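Long-range contact in conserved lipoprotein, putative (Clostridium novyi, PDB 4L1N), which is of unknown function but is probably a membrane-attached lipoprotein whose family is grouped with the beta-propellers: residues K169-A174 with I181-L186. Numbering follows the deposited sequence.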
loop_
_atom_site.group_PDB
_atom_site.type_symbol
_atom_site.label_atom_id
_atom_site.label_comp_id
_atom_site.label_asym_id
_atom_site.label_seq_id
_atom_site.Cartn_x
_atom_site.Cartn_y
_atom_site.Cartn_z
ATOM N N LYS A 169 -12.069 -12.457 0.781
ATOM C CA LYS A 169 -12.056 -11.551 -0.365
ATOM C C LYS A 169 -11.000 -10.469 -0.094
ATOM O O LYS A 169 -11.264 -9.519 0.643
ATOM C CB LYS A 169 -13.458 -10.929 -0.562
ATOM C CG LYS A 169 -14.436 -11.776 -1.352
ATOM C CD LYS A 169 -15.818 -11.791 -0.707
ATOM C CE LYS A 169 -16.919 -12.335 -1.602
ATOM N NZ LYS A 169 -17.297 -11.346 -2.659
ATOM N N GLN A 170 -9.798 -10.624 -0.670
ATOM C CA GLN A 170 -8.690 -9.701 -0.440
ATOM C C GLN A 170 -8.352 -8.854 -1.650
ATOM O O GLN A 170 -8.045 -9.423 -2.680
ATOM C CB GLN A 170 -7.426 -10.505 -0.088
ATOM C CG GLN A 170 -7.535 -11.392 1.130
ATOM C CD GLN A 170 -6.305 -12.230 1.380
ATOM O OE1 GLN A 170 -5.269 -12.114 0.715
ATOM N NE2 GLN A 170 -6.387 -13.090 2.377
ATOM N N VAL A 171 -8.263 -7.513 -1.502
ATOM C CA VAL A 171 -7.776 -6.623 -2.566
ATOM C C VAL A 171 -6.270 -6.899 -2.699
ATOM O O VAL A 171 -5.573 -6.850 -1.692
ATOM C CB VAL A 171 -8.087 -5.141 -2.277
ATOM C CG1 VAL A 171 -7.470 -4.228 -3.330
ATOM C CG2 VAL A 171 -9.596 -4.897 -2.158
ATOM N N VAL A 172 -5.798 -7.313 -3.890
ATOM C CA VAL A 172 -4.386 -7.670 -4.089
ATOM C C VAL A 172 -3.617 -6.497 -4.701
ATOM O O VAL A 172 -2.441 -6.322 -4.367
ATOM C CB VAL A 172 -4.121 -9.002 -4.871
ATOM C CG1 VAL A 172 -4.515 -10.218 -4.051
ATOM C CG2 VAL A 172 -4.803 -9.037 -6.228
ATOM N N TYR A 173 -4.263 -5.692 -5.571
ATOM C CA TYR A 173 -3.683 -4.496 -6.199
ATOM C C TYR A 173 -4.772 -3.631 -6.860
ATOM O O TYR A 173 -5.936 -4.014 -6.852
ATOM C CB TYR A 173 -2.576 -4.862 -7.212
ATOM C CG TYR A 173 -3.020 -5.679 -8.401
ATOM C CD1 TYR A 173 -3.444 -5.064 -9.576
ATOM C CD2 TYR A 173 -2.914 -7.069 -8.397
ATOM C CE1 TYR A 173 -3.806 -5.811 -10.701
ATOM C CE2 TYR A 173 -3.315 -7.831 -9.500
ATOM C CZ TYR A 173 -3.719 -7.195 -10.668
ATOM O OH TYR A 173 -4.068 -7.923 -11.787
ATOM N N ALA A 174 -4.388 -2.462 -7.421
ATOM C CA ALA A 174 -5.259 -1.513 -8.111
ATOM C C ALA A 174 -4.481 -0.675 -9.125
ATOM O O ALA A 174 -3.276 -0.412 -8.969
ATOM C CB ALA A 174 -5.964 -0.602 -7.122
ATOM N N ILE A 181 -10.858 3.424 -10.789
ATOM C CA ILE A 181 -9.853 2.500 -10.256
ATOM C C ILE A 181 -10.327 1.081 -10.525
ATOM O O ILE A 181 -11.448 0.754 -10.171
ATOM C CB ILE A 181 -9.534 2.723 -8.738
ATOM C CG1 ILE A 181 -9.212 4.203 -8.405
ATOM C CG2 ILE A 181 -8.427 1.798 -8.262
ATOM C CD1 ILE A 181 -9.193 4.544 -6.953
ATOM N N ASP A 182 -9.485 0.253 -11.165
ATOM C CA ASP A 182 -9.699 -1.177 -11.380
ATOM C C ASP A 182 -9.105 -1.899 -10.161
ATOM O O ASP A 182 -7.894 -1.831 -9.940
ATOM C CB ASP A 182 -9.004 -1.632 -12.678
ATOM C CG ASP A 182 -9.750 -1.471 -13.978
ATOM O OD1 ASP A 182 -10.849 -0.889 -13.967
ATOM O OD2 ASP A 182 -9.240 -1.940 -15.010
ATOM N N VAL A 183 -9.943 -2.529 -9.338
ATOM C CA VAL A 183 -9.513 -3.173 -8.094
ATOM C C VAL A 183 -9.482 -4.701 -8.278
ATOM O O VAL A 183 -10.529 -5.283 -8.613
ATOM C CB VAL A 183 -10.461 -2.739 -6.937
ATOM C CG1 VAL A 183 -10.116 -3.414 -5.627
ATOM C CG2 VAL A 183 -10.482 -1.224 -6.758
ATOM N N GLN A 184 -8.289 -5.357 -8.065
ATOM C CA GLN A 184 -8.256 -6.811 -8.151
ATOM C C GLN A 184 -8.494 -7.398 -6.818
ATOM O O GLN A 184 -7.806 -7.063 -5.847
ATOM C CB GLN A 184 -6.975 -7.393 -8.734
ATOM C CG GLN A 184 -6.911 -7.254 -10.217
ATOM C CD GLN A 184 -7.622 -8.324 -10.953
ATOM O OE1 GLN A 184 -8.427 -8.037 -11.809
ATOM N NE2 GLN A 184 -7.302 -9.561 -10.689
ATOM N N ILE A 185 -9.457 -8.312 -6.769
ATOM C CA ILE A 185 -9.809 -8.995 -5.537
ATOM C C ILE A 185 -9.512 -10.475 -5.725
ATOM O O ILE A 185 -9.819 -11.014 -6.771
ATOM C CB ILE A 185 -11.309 -8.707 -5.191
ATOM C CG1 ILE A 185 -11.559 -7.210 -5.139
ATOM C CG2 ILE A 185 -11.756 -9.383 -3.887
ATOM C CD1 ILE A 185 -12.784 -6.812 -5.640
ATOM N N LEU A 186 -8.892 -11.112 -4.741
ATOM C CA LEU A 186 -8.671 -12.553 -4.712
ATOM C C LEU A 186 -9.739 -13.166 -3.768
ATOM O O LEU A 186 -9.758 -12.882 -2.552
ATOM C CB LEU A 186 -7.239 -12.888 -4.268
ATOM C CG LEU A 186 -6.918 -14.372 -3.964
ATOM C CD1 LEU A 186 -6.654 -15.153 -5.231
ATOM C CD2 LEU A 186 -5.735 -14.498 -2.983
#
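Gln170 and Leu186 form a doubly hydrogen-bonded antiparallel pair in a beta hairpin, strands 169-177 and 180-188, within a three-stranded sheet completed by strand 196-204. Gln170 N reaches Leu186 O at 2.9 Å and Leu186 N reaches Gln170 O at 2.8 Å, both nearly straight. Farther along, Val172 N bonds Gln184 O (2.8 Å), whereas Gln184 N bonds Tyr173 O (3.0 Å). Val172 and Tyr173 thus stand opposite the single residue Gln184, a beta bulge, with Val172 turned to a helix-like backbone conformation. The extra residue shifts the alternation by one, so that Val171 and Ala174 both share the face of Val183 and Ile185. On that face the Val171 and Val183 side chains cross at an angle, with Val171 CG1 3.6 Å from Val183 CG1, and Leu148 of strand 147-152 touches Val171, Ala174 and Val183, joining the hairpin to the larger sheet. On the other face, Tyr173 CG sits between its backbone N and carbonyl carbon (chi1 63°), which swings the ring alongside Gln184. Gln184 CB lies over one ring face, 3.8 Å from the centroid, as a CH-pi contact; CG follows towards the hydroxyl end. The Gln184 amide is turned 25° from the ring plane, and its OE1 accepts a hydrogen bond from Thr200 OG1.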